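Local atomic coordinates of possible adhesin (Caldicellulosiruptor kronotskyensis, PDB entry 4WA0), a protein that probably mediates attachment of this extreme thermophile to cellulose as a tapirin, of which this chain is the magnesium-binding C-terminal beta-helix domain. Residues 1-6 against 49-54; 10-15 against 333-338; 29-34 against 45-50; 95-100 against 114-119. All coordinates share one frame; numbering follows the deposited sequence. Where two conformers were deposited one is given.

Contact 1: 1-6 against 49-54; sequences TSVPSS and NLISKG
Val3 and Ile51 reach toward each other tip to tip, Val3 CG1 lying 3.7 Å from Ile51 CD1, where the N-terminal segment crosses the outside of the beta-helix. Strand 50-52 is one rung of a parallel face of that helix, and Ile51 and Asn49 turn their side chains outward from it to receive residues 2-4. Ile51 suits the site because its long branch can rise off the strand: CG1 stands anti to the carbonyl carbon (chi1 -58°), and the chain runs on nearly extended to the methyl that Val3 meets. The two branches of Val3 divide the work. While CG1 takes the isoleucine, CG2 rests against the amide of Asn49, 3.7 Å from its OD1. On the nitrogen side of the same amide, Pro4 comes in from the opposite direction and sets its CD 3.5 Å from Asn49 ND2. These are packing contacts, carbon against the amide; the oxygen of Asn49 accepts from Asn75 ND2 and the backbone N of Ile76, and its nitrogen donates to Ser30 OG. Helix 217-224 adds Ile222 against both Val3 and Ile51, closing a small apolar cluster over the strand. A water makes the polar tie, less certain at its poorly ordered Ser2 end: it donates to Ser2 O at 2.6 Å and accepts from Asn49 ND2 at 3.0 Å.

Contact 2: 10-15 against 333-338; sequences YAIFSK and LTLKYQ
Tyr337, Ala11 and Leu335 bury most of the surface here, and they meet without a hydrogen bond between the two segments. Ala11 sits at a corner where the chain turns from one face of the beta-helix toward the next, and its small side chain lets the tyrosine come close: Ala11 CB is 4.0 Å from Tyr337 CB, and Ala11 CA is 3.6 Å from Tyr337 CD1. With CG anti to the backbone N (chi1 173°), the Tyr337 ring is carried along the backbone of residues 10 and 11, bringing CE1 to 3.6 Å from Tyr10 O. Its hydroxyl bonds to the backbone oxygen of Leu8, which, with the packing along residues 10 and 11, helps to hold the ring in place. Leu335, two residues earlier and pointing the same way, suits its place because its branched end lets one methyl, CD2, serve two neighbours, touching Ala11 O at 3.4 Å and Ile12 CG1 at 3.7 Å. Ile12 turns its end toward that methyl, extending the apolar surface past the corner. Around the contact, strand 333-337 runs between strands 24-27 and 308-311, whose Val26 and Met310 pack on Ala11 and Leu335 respectively, while strand 10-14 lies between strands 30-33 and 313-316.

Contact 3: 29-34 against 45-50; sequences GSVYSG and FNIDNL
Two backbone hydrogen bonds and a side-chain bond, with a weaker fourth, join Gly29, Ser30 and Val31 to Asp48 and Asn49. Asp48 N donates to Gly29 O at 2.9 Å in an almost straight bond (175°), and Val31 N donates to Asn49 O, also at 2.9 Å. Between them Ser30 OG accepts from Asn49 ND2 at 3.2 Å, lying close to the amide plane, so the bond helps to set the rotation of that amide; its oxygen is held by Asn75. Ser30 is short enough to keep its hydroxyl beside the backbone, where it also takes the weak bond from Asn49 N. Toward residues 29 and 30 the carboxylate of Asp48 acts through water. One molecule donates to Asp48 OD2 and accepts from Gly29 N, and a second links OD2 with Ser30 OG, while Asp48 OD1 forms a direct salt bridge with Arg74. Gly29 has a positive phi (69°), which glycine adopts readily. Successive turns of the parallel beta-helix come together here at a bend: strand 44-47 belongs to one face, whereas strand 50-52 lies beside 30-33 in the next, with Val31 paired to Leu50. Branched and apolar residues fill the interior side. Val31 and Leu50 lie side by side and point the same way, Leu50 CD1 3.8 Å from Val31 CB. From the other strand Ile47 crosses Val31, its CD1 3.8 Å from Val31 CG2. Ile47 CG1 falls between its backbone N and carbonyl carbon (chi1 62°), which carries CD1 toward the valine; Val26 and Val73 flank Ile47 in the adjoining turns.

Contact 4: 95-100 against 114-119; sequences IDAKTI and YKFVQL
Chi1 of -57° at Phe116, which sets CG opposite the carbonyl carbon, and the placing of Ile100 CG2 between its own N and C bring the ring and this methyl together inside the beta-helix. Two consecutive turns are stacked in parallel register, from Ile95 beside Tyr114 to Ile100 beside Leu119, and both bend after their first strand. The strand axes of 95-97 and 114-116 lie 4.7 Å apart and diverge by only 3°. Backbone bonds continue round the bend, with Gln118 N donating to Lys98 O at 2.9 Å. Inside, Ile100 CG2 makes a CH-pi contact over one face of Phe116, 3.6 Å from the ring centroid. Ala97, small enough to sit beside the ring, places CB at its edge, 3.9 Å from Phe116 CD1. Ile95 CD1 lies similarly at the edge of the Tyr114 ring, whose hydroxyl bonds to Gly110 O. On the outer side the residues are polar: Asp96 stands beside Lys115, whose NZ bonds to Ser113 OG. At the bend Gln118 lies beside Thr99, both pointing the same way, and Gln118 NE2 donates to Thr99 OG1 at 2.9 Å, nearly straight at 170° and with OG1 close to the plane of the amide.

All four contacts belong to one beta-helix: contacts 2, 3 and 4 lie where two of its faces meet, and contact 1 lays the N-terminal segment on its outside. Contacts 1 and 3 share Asn49 and Leu50, their centres 7 Å apart, and Ile51 N lies 2.8 Å from Val31 O. Contact 2, centred 8 Å from contact 3, adjoins it through Ser14 N and Tyr32 O at 2.8 Å; the Tyr10 hydroxyl reaches back to Pro4 O of contact 1. Contact 4 stands about 21 Å from contact 2, centre to centre, and comes to contact 1 through a probable bond between Lys98 NZ and OG1 of the poorly ordered Thr1. The magnesium site, which includes Asp239 and Glu275, is remote from all four.

Contact 1: 1-6 against 49-54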
# COMPACT_ATOMS: atom_id res chain seq x y z
N THR A 1 -3.40 10.93 -11.64
CA THR A 1 -4.69 10.52 -10.95
C THR A 1 -5.25 9.15 -11.48
O THR A 1 -5.98 8.46 -10.75
CB THR A 1 -5.75 11.68 -10.94
OG1 THR A 1 -5.28 12.75 -10.12
CG2 THR A 1 -7.08 11.25 -10.36
N SER A 2 -4.87 8.75 -12.69
CA SER A 2 -5.26 7.44 -13.25
C SER A 2 -4.68 6.24 -12.48
O SER A 2 -3.47 6.18 -12.18
CB SER A 2 -4.78 7.33 -14.71
OG SER A 2 -5.59 6.41 -15.41
N VAL A 3 -5.54 5.26 -12.19
CA VAL A 3 -5.12 4.03 -11.49
C VAL A 3 -5.10 2.86 -12.48
O VAL A 3 -6.15 2.55 -13.05
CB VAL A 3 -6.11 3.67 -10.36
CG1 VAL A 3 -5.82 2.31 -9.76
CG2 VAL A 3 -6.10 4.78 -9.30
N PRO A 4 -3.95 2.19 -12.64
CA PRO A 4 -3.79 1.10 -13.61
C PRO A 4 -4.73 -0.12 -13.44
O PRO A 4 -4.94 -0.60 -12.36
CB PRO A 4 -2.32 0.69 -13.42
CG PRO A 4 -1.99 1.05 -12.01
CD PRO A 4 -2.78 2.31 -11.75
N SER A 5 -5.24 -0.61 -14.54
CA SER A 5 -6.30 -1.62 -14.57
C SER A 5 -5.76 -3.07 -14.59
O SER A 5 -6.49 -4.02 -14.27
CB SER A 5 -7.13 -1.41 -15.86
OG SER A 5 -6.30 -1.57 -17.03
N SER A 6 -4.50 -3.23 -14.99
CA SER A 6 -3.92 -4.53 -15.24
C SER A 6 -2.99 -4.95 -14.12
O SER A 6 -2.17 -4.13 -13.70
CB SER A 6 -3.08 -4.46 -16.52
OG SER A 6 -2.36 -5.68 -16.70
N ASN A 49 0.32 3.85 -6.44
CA ASN A 49 -0.95 3.67 -5.77
C ASN A 49 -0.79 2.50 -4.78
O ASN A 49 -0.02 1.57 -5.09
CB ASN A 49 -1.99 3.28 -6.76
CG ASN A 49 -2.23 4.34 -7.83
OD1 ASN A 49 -2.91 5.35 -7.59
ND2 ASN A 49 -1.65 4.12 -9.00
N LEU A 50 -1.60 2.51 -3.74
CA LEU A 50 -1.64 1.43 -2.73
C LEU A 50 -3.11 1.12 -2.42
O LEU A 50 -3.83 1.98 -1.87
CB LEU A 50 -0.90 1.89 -1.47
CG LEU A 50 -0.87 1.04 -0.22
CD1 LEU A 50 -0.21 -0.27 -0.56
CD2 LEU A 50 -0.21 1.79 0.89
N ILE A 51 -3.57 -0.04 -2.87
CA ILE A 51 -5.00 -0.38 -2.84
C ILE A 51 -5.28 -1.61 -2.04
O ILE A 51 -4.72 -2.66 -2.38
CB ILE A 51 -5.54 -0.54 -4.28
CG1 ILE A 51 -5.29 0.75 -5.03
CG2 ILE A 51 -7.03 -0.97 -4.33
CD1 ILE A 51 -5.39 0.64 -6.51
N SER A 52 -6.19 -1.46 -1.07
CA SER A 52 -6.75 -2.59 -0.38
C SER A 52 -8.27 -2.63 -0.45
O SER A 52 -8.92 -1.67 -0.07
CB SER A 52 -6.37 -2.62 1.07
OG SER A 52 -6.99 -3.74 1.73
N LYS A 53 -8.81 -3.72 -0.97
CA LYS A 53 -10.29 -3.96 -0.97
C LYS A 53 -10.78 -4.63 0.29
O LYS A 53 -11.81 -5.23 0.34
CB LYS A 53 -10.71 -4.70 -2.22
CG LYS A 53 -10.43 -3.89 -3.48
CD LYS A 53 -11.49 -4.14 -4.57
CE LYS A 53 -11.51 -3.06 -5.66
NZ LYS A 53 -12.35 -3.52 -6.79
N GLY A 54 -10.10 -4.40 1.37
CA GLY A 54 -10.41 -4.93 2.69
C GLY A 54 -9.87 -3.98 3.74
O GLY A 54 -9.92 -2.75 3.51
O HOH W 1 -1.23 6.40 -10.91

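Contact 2: 10-15 against 333-338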
# COMPACT_ATOMS: atom_id res chain seq x y z
N TYR A 10 1.57 -3.61 -11.63
CA TYR A 10 1.75 -3.63 -10.21
C TYR A 10 3.09 -4.22 -9.85
O TYR A 10 3.48 -5.25 -10.40
CB TYR A 10 0.61 -4.43 -9.52
CG TYR A 10 -0.64 -3.57 -9.47
CD1 TYR A 10 -1.48 -3.53 -10.55
CD2 TYR A 10 -0.94 -2.77 -8.39
CE1 TYR A 10 -2.60 -2.73 -10.55
CE2 TYR A 10 -2.07 -1.97 -8.37
CZ TYR A 10 -2.88 -1.96 -9.49
OH TYR A 10 -4.01 -1.16 -9.59
N ALA A 11 3.77 -3.58 -8.92
CA ALA A 11 4.97 -4.15 -8.32
C ALA A 11 4.58 -5.44 -7.57
O ALA A 11 5.27 -6.50 -7.62
CB ALA A 11 5.60 -3.20 -7.40
N ILE A 12 3.47 -5.32 -6.82
CA ILE A 12 2.92 -6.45 -6.07
C ILE A 12 1.39 -6.43 -6.30
O ILE A 12 0.72 -5.44 -5.94
CB ILE A 12 3.23 -6.40 -4.58
CG1 ILE A 12 4.72 -6.35 -4.30
CG2 ILE A 12 2.64 -7.60 -3.86
CD1 ILE A 12 5.05 -6.07 -2.89
N PHE A 13 0.86 -7.49 -6.90
CA PHE A 13 -0.57 -7.65 -7.08
C PHE A 13 -1.03 -8.90 -6.33
O PHE A 13 -0.51 -10.00 -6.56
CB PHE A 13 -0.90 -7.73 -8.56
CG PHE A 13 -2.36 -7.89 -8.82
CD1 PHE A 13 -2.97 -9.16 -8.71
CD2 PHE A 13 -3.12 -6.79 -9.18
CE1 PHE A 13 -4.34 -9.24 -8.90
CE2 PHE A 13 -4.48 -6.89 -9.37
CZ PHE A 13 -5.07 -8.12 -9.24
N SER A 14 -2.00 -8.79 -5.44
CA SER A 14 -2.54 -9.94 -4.74
C SER A 14 -4.05 -10.01 -4.94
O SER A 14 -4.81 -9.11 -4.52
CB SER A 14 -2.22 -9.79 -3.26
OG SER A 14 -2.66 -10.92 -2.48
N LYS A 15 -4.51 -11.12 -5.50
CA LYS A 15 -5.98 -11.32 -5.75
C LYS A 15 -6.74 -11.23 -4.44
O LYS A 15 -7.79 -10.58 -4.40
CB LYS A 15 -6.29 -12.59 -6.52
CG LYS A 15 -7.82 -12.94 -6.62
CD LYS A 15 -7.98 -14.26 -7.41
CE LYS A 15 -8.81 -15.29 -6.63
NZ LYS A 15 -8.43 -16.71 -7.01
N LEU A 333 13.49 -7.55 1.52
CA LEU A 333 13.34 -7.69 0.09
C LEU A 333 13.33 -6.28 -0.44
O LEU A 333 12.54 -5.45 0.06
CB LEU A 333 12.02 -8.33 -0.33
CG LEU A 333 11.72 -8.39 -1.87
CD1 LEU A 333 12.73 -9.29 -2.56
CD2 LEU A 333 10.31 -8.93 -2.13
N THR A 334 14.12 -6.01 -1.47
CA THR A 334 14.04 -4.79 -2.23
C THR A 334 13.50 -5.16 -3.59
O THR A 334 14.05 -6.07 -4.25
CB THR A 334 15.44 -4.17 -2.38
OG1 THR A 334 15.84 -3.66 -1.11
CG2 THR A 334 15.47 -3.10 -3.36
N LEU A 335 12.42 -4.51 -3.98
CA LEU A 335 11.73 -4.72 -5.26
C LEU A 335 11.63 -3.41 -6.04
O LEU A 335 10.91 -2.48 -5.64
CB LEU A 335 10.38 -5.38 -5.05
CG LEU A 335 9.41 -5.53 -6.25
CD1 LEU A 335 10.06 -6.37 -7.36
CD2 LEU A 335 8.08 -6.12 -5.78
N LYS A 336 12.36 -3.35 -7.15
CA LYS A 336 12.25 -2.24 -8.06
C LYS A 336 11.34 -2.69 -9.17
O LYS A 336 11.68 -3.58 -9.96
CB LYS A 336 13.59 -1.86 -8.66
CG LYS A 336 13.48 -0.74 -9.67
CD LYS A 336 13.72 0.61 -9.07
CE LYS A 336 14.71 1.45 -9.85
NZ LYS A 336 14.22 1.93 -11.15
N TYR A 337 10.21 -2.05 -9.27
CA TYR A 337 9.25 -2.41 -10.31
C TYR A 337 9.79 -2.26 -11.73
O TYR A 337 10.40 -1.24 -12.06
CB TYR A 337 7.98 -1.58 -10.19
CG TYR A 337 7.03 -1.80 -11.36
CD1 TYR A 337 6.33 -2.98 -11.48
CD2 TYR A 337 6.84 -0.84 -12.32
CE1 TYR A 337 5.47 -3.18 -12.55
CE2 TYR A 337 5.99 -1.04 -13.39
CZ TYR A 337 5.31 -2.25 -13.52
OH TYR A 337 4.40 -2.47 -14.59
N GLN A 338 9.51 -3.26 -12.59
CA GLN A 338 9.75 -3.09 -14.02
C GLN A 338 8.62 -3.77 -14.75
O GLN A 338 8.27 -4.90 -14.42
CB GLN A 338 11.01 -3.83 -14.44
CG GLN A 338 12.28 -3.39 -13.76
CD GLN A 338 12.74 -2.02 -14.27
OE1 GLN A 338 12.15 -1.44 -15.22
NE2 GLN A 338 13.74 -1.47 -13.62

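Contact 3: 29-34 against 45-50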
# COMPACT_ATOMS: atom_id res chain seq x y z
N GLY A 29 5.93 1.41 -9.59
CA GLY A 29 4.72 0.62 -9.70
C GLY A 29 3.66 0.92 -8.67
O GLY A 29 3.78 1.85 -7.92
N SER A 30 2.72 0.02 -8.56
CA SER A 30 1.63 0.10 -7.57
C SER A 30 1.54 -1.20 -6.78
O SER A 30 2.12 -2.24 -7.16
CB SER A 30 0.35 0.37 -8.30
OG SER A 30 0.38 1.70 -8.80
N VAL A 31 0.80 -1.17 -5.67
CA VAL A 31 0.61 -2.36 -4.84
C VAL A 31 -0.93 -2.50 -4.67
O VAL A 31 -1.63 -1.52 -4.31
CB VAL A 31 1.23 -2.21 -3.46
CG1 VAL A 31 0.86 -3.33 -2.51
CG2 VAL A 31 2.74 -2.09 -3.55
N TYR A 32 -1.44 -3.73 -4.84
CA TYR A 32 -2.84 -4.03 -4.73
C TYR A 32 -3.14 -5.30 -3.98
O TYR A 32 -2.51 -6.32 -4.25
CB TYR A 32 -3.44 -4.15 -6.14
CG TYR A 32 -4.85 -4.72 -6.20
CD1 TYR A 32 -5.11 -6.10 -6.25
CD2 TYR A 32 -5.95 -3.87 -6.26
CE1 TYR A 32 -6.41 -6.60 -6.30
CE2 TYR A 32 -7.26 -4.39 -6.26
CZ TYR A 32 -7.47 -5.73 -6.29
OH TYR A 32 -8.79 -6.25 -6.33
N SER A 33 -4.13 -5.23 -3.09
CA SER A 33 -4.65 -6.44 -2.43
C SER A 33 -6.17 -6.46 -2.59
O SER A 33 -6.84 -5.48 -2.30
CB SER A 33 -4.34 -6.46 -0.99
OG SER A 33 -4.93 -7.67 -0.49
N GLY A 34 -6.69 -7.55 -3.09
CA GLY A 34 -8.17 -7.74 -3.21
C GLY A 34 -8.84 -8.10 -1.88
O GLY A 34 -10.05 -8.13 -1.78
N PHE A 45 8.18 2.37 0.93
CA PHE A 45 7.61 2.36 -0.40
C PHE A 45 7.77 3.75 -1.03
O PHE A 45 7.54 4.82 -0.38
CB PHE A 45 6.10 2.06 -0.34
CG PHE A 45 5.69 0.71 0.21
CD1 PHE A 45 6.56 -0.36 0.43
CD2 PHE A 45 4.33 0.50 0.47
CE1 PHE A 45 6.11 -1.56 0.92
CE2 PHE A 45 3.89 -0.71 0.95
CZ PHE A 45 4.77 -1.74 1.15
N ASN A 46 8.01 3.75 -2.33
CA ASN A 46 7.85 4.93 -3.16
C ASN A 46 7.10 4.45 -4.40
O ASN A 46 7.74 4.00 -5.37
CB ASN A 46 9.19 5.50 -3.51
CG ASN A 46 9.10 6.73 -4.42
OD1 ASN A 46 8.20 7.58 -4.26
ND2 ASN A 46 10.06 6.87 -5.33
N ILE A 47 5.75 4.49 -4.33
CA ILE A 47 4.89 3.90 -5.32
C ILE A 47 3.81 4.81 -5.78
O ILE A 47 3.60 5.90 -5.24
CB ILE A 47 4.26 2.57 -4.78
CG1 ILE A 47 3.40 2.85 -3.54
CG2 ILE A 47 5.37 1.55 -4.56
CD1 ILE A 47 2.81 1.62 -2.89
N ASP A 48 3.12 4.41 -6.85
CA ASP A 48 2.07 5.25 -7.38
C ASP A 48 0.76 5.08 -6.67
O ASP A 48 0.10 6.07 -6.36
CB ASP A 48 1.82 4.93 -8.85
CG ASP A 48 3.01 5.27 -9.76
OD1 ASP A 48 3.61 6.33 -9.61
OD2 ASP A 48 3.34 4.50 -10.70
N ASN A 49 0.32 3.85 -6.44
CA ASN A 49 -0.95 3.67 -5.77
C ASN A 49 -0.79 2.50 -4.78
O ASN A 49 -0.02 1.57 -5.09
CB ASN A 49 -1.99 3.28 -6.76
CG ASN A 49 -2.23 4.34 -7.83
OD1 ASN A 49 -2.91 5.35 -7.59
ND2 ASN A 49 -1.65 4.12 -9.00
N LEU A 50 -1.60 2.51 -3.74
CA LEU A 50 -1.64 1.43 -2.73
C LEU A 50 -3.11 1.12 -2.42
O LEU A 50 -3.83 1.98 -1.87
CB LEU A 50 -0.90 1.89 -1.47
CG LEU A 50 -0.87 1.04 -0.22
CD1 LEU A 50 -0.21 -0.27 -0.56
CD2 LEU A 50 -0.21 1.79 0.89
O HOH W 2 5.97 3.80 -11.13
O HOH W 3 1.65 2.17 -11.14

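Contact 4: 95-100 against 114-119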
# COMPACT_ATOMS: atom_id res chain seq x y z
N ILE A 95 3.62 8.46 6.37
CA ILE A 95 2.82 8.19 5.17
C ILE A 95 2.65 9.50 4.48
O ILE A 95 2.14 10.42 5.10
CB ILE A 95 1.45 7.59 5.43
CG1 ILE A 95 1.54 6.32 6.30
CG2 ILE A 95 0.79 7.28 4.13
CD1 ILE A 95 0.23 5.64 6.56
N ASP A 96 3.00 9.59 3.21
CA ASP A 96 2.84 10.82 2.45
C ASP A 96 2.17 10.45 1.15
O ASP A 96 2.84 9.76 0.33
CB ASP A 96 4.23 11.42 2.23
CG ASP A 96 4.18 12.77 1.60
OD1 ASP A 96 3.44 12.91 0.62
OD2 ASP A 96 4.98 13.67 2.03
N ALA A 97 0.87 10.79 1.00
CA ALA A 97 0.03 10.44 -0.14
C ALA A 97 -0.65 11.63 -0.73
O ALA A 97 -1.04 12.54 -0.02
CB ALA A 97 -1.04 9.38 0.20
N LYS A 98 -0.86 11.64 -2.05
CA LYS A 98 -1.65 12.70 -2.63
C LYS A 98 -3.11 12.52 -2.19
O LYS A 98 -3.72 13.47 -1.74
CB LYS A 98 -1.53 12.70 -4.17
CG LYS A 98 -2.33 13.77 -4.87
CD LYS A 98 -1.96 13.75 -6.35
CE LYS A 98 -3.00 14.45 -7.18
NZ LYS A 98 -4.33 13.79 -7.16
N THR A 99 -3.68 11.35 -2.36
CA THR A 99 -5.16 11.18 -2.16
C THR A 99 -5.28 9.95 -1.28
O THR A 99 -4.60 8.98 -1.52
CB THR A 99 -5.90 10.95 -3.43
OG1 THR A 99 -5.77 12.08 -4.33
CG2 THR A 99 -7.40 10.64 -3.18
N ILE A 100 -6.02 10.04 -0.18
CA ILE A 100 -6.33 8.82 0.62
C ILE A 100 -7.84 8.73 0.76
O ILE A 100 -8.49 9.75 1.06
CB ILE A 100 -5.59 8.80 1.98
CG1 ILE A 100 -5.92 7.53 2.78
CG2 ILE A 100 -5.84 10.06 2.86
CD1 ILE A 100 -4.97 7.20 3.87
N TYR A 114 1.98 11.94 8.99
CA TYR A 114 0.99 11.52 8.01
C TYR A 114 0.59 12.75 7.23
O TYR A 114 -0.12 13.63 7.77
CB TYR A 114 -0.17 10.83 8.72
CG TYR A 114 0.15 9.67 9.63
CD1 TYR A 114 0.56 9.86 10.96
CD2 TYR A 114 0.01 8.36 9.19
CE1 TYR A 114 0.84 8.77 11.76
CE2 TYR A 114 0.25 7.30 10.02
CZ TYR A 114 0.68 7.50 11.29
OH TYR A 114 0.94 6.40 12.07
N LYS A 115 0.98 12.83 5.95
CA LYS A 115 0.77 14.03 5.14
C LYS A 115 -0.05 13.67 3.90
O LYS A 115 0.31 12.75 3.18
CB LYS A 115 2.10 14.64 4.68
CG LYS A 115 3.00 15.02 5.83
CD LYS A 115 4.21 15.80 5.26
CE LYS A 115 5.21 16.21 6.33
NZ LYS A 115 6.17 15.07 6.44
N PHE A 116 -1.21 14.30 3.78
CA PHE A 116 -2.16 14.04 2.71
C PHE A 116 -2.47 15.34 2.00
O PHE A 116 -2.73 16.34 2.64
CB PHE A 116 -3.41 13.41 3.26
CG PHE A 116 -3.12 12.11 4.04
CD1 PHE A 116 -2.47 11.06 3.42
CD2 PHE A 116 -3.50 11.95 5.38
CE1 PHE A 116 -2.16 9.91 4.12
CE2 PHE A 116 -3.24 10.79 6.07
CZ PHE A 116 -2.56 9.77 5.45
N VAL A 117 -2.52 15.32 0.68
CA VAL A 117 -3.10 16.44 -0.05
C VAL A 117 -4.60 16.45 0.09
O VAL A 117 -5.16 17.51 0.50
CB VAL A 117 -2.62 16.48 -1.51
CG1 VAL A 117 -3.29 17.61 -2.26
CG2 VAL A 117 -1.12 16.53 -1.62
N GLN A 118 -5.28 15.34 -0.21
CA GLN A 118 -6.71 15.23 -0.02
C GLN A 118 -7.03 13.94 0.66
O GLN A 118 -6.46 12.89 0.35
CB GLN A 118 -7.52 15.46 -1.28
CG GLN A 118 -7.10 14.70 -2.45
CD GLN A 118 -7.90 14.99 -3.71
OE1 GLN A 118 -8.63 15.99 -3.84
NE2 GLN A 118 -7.72 14.13 -4.70
N LEU A 119 -7.87 14.05 1.66
CA LEU A 119 -8.35 12.94 2.48
C LEU A 119 -9.87 12.84 2.38
O LEU A 119 -10.62 13.82 2.54
CB LEU A 119 -7.94 13.21 3.94
CG LEU A 119 -8.28 12.13 4.95
CD1 LEU A 119 -7.26 12.11 6.05
CD2 LEU A 119 -9.69 12.27 5.52
O HOH W 4 7.52 14.05 3.67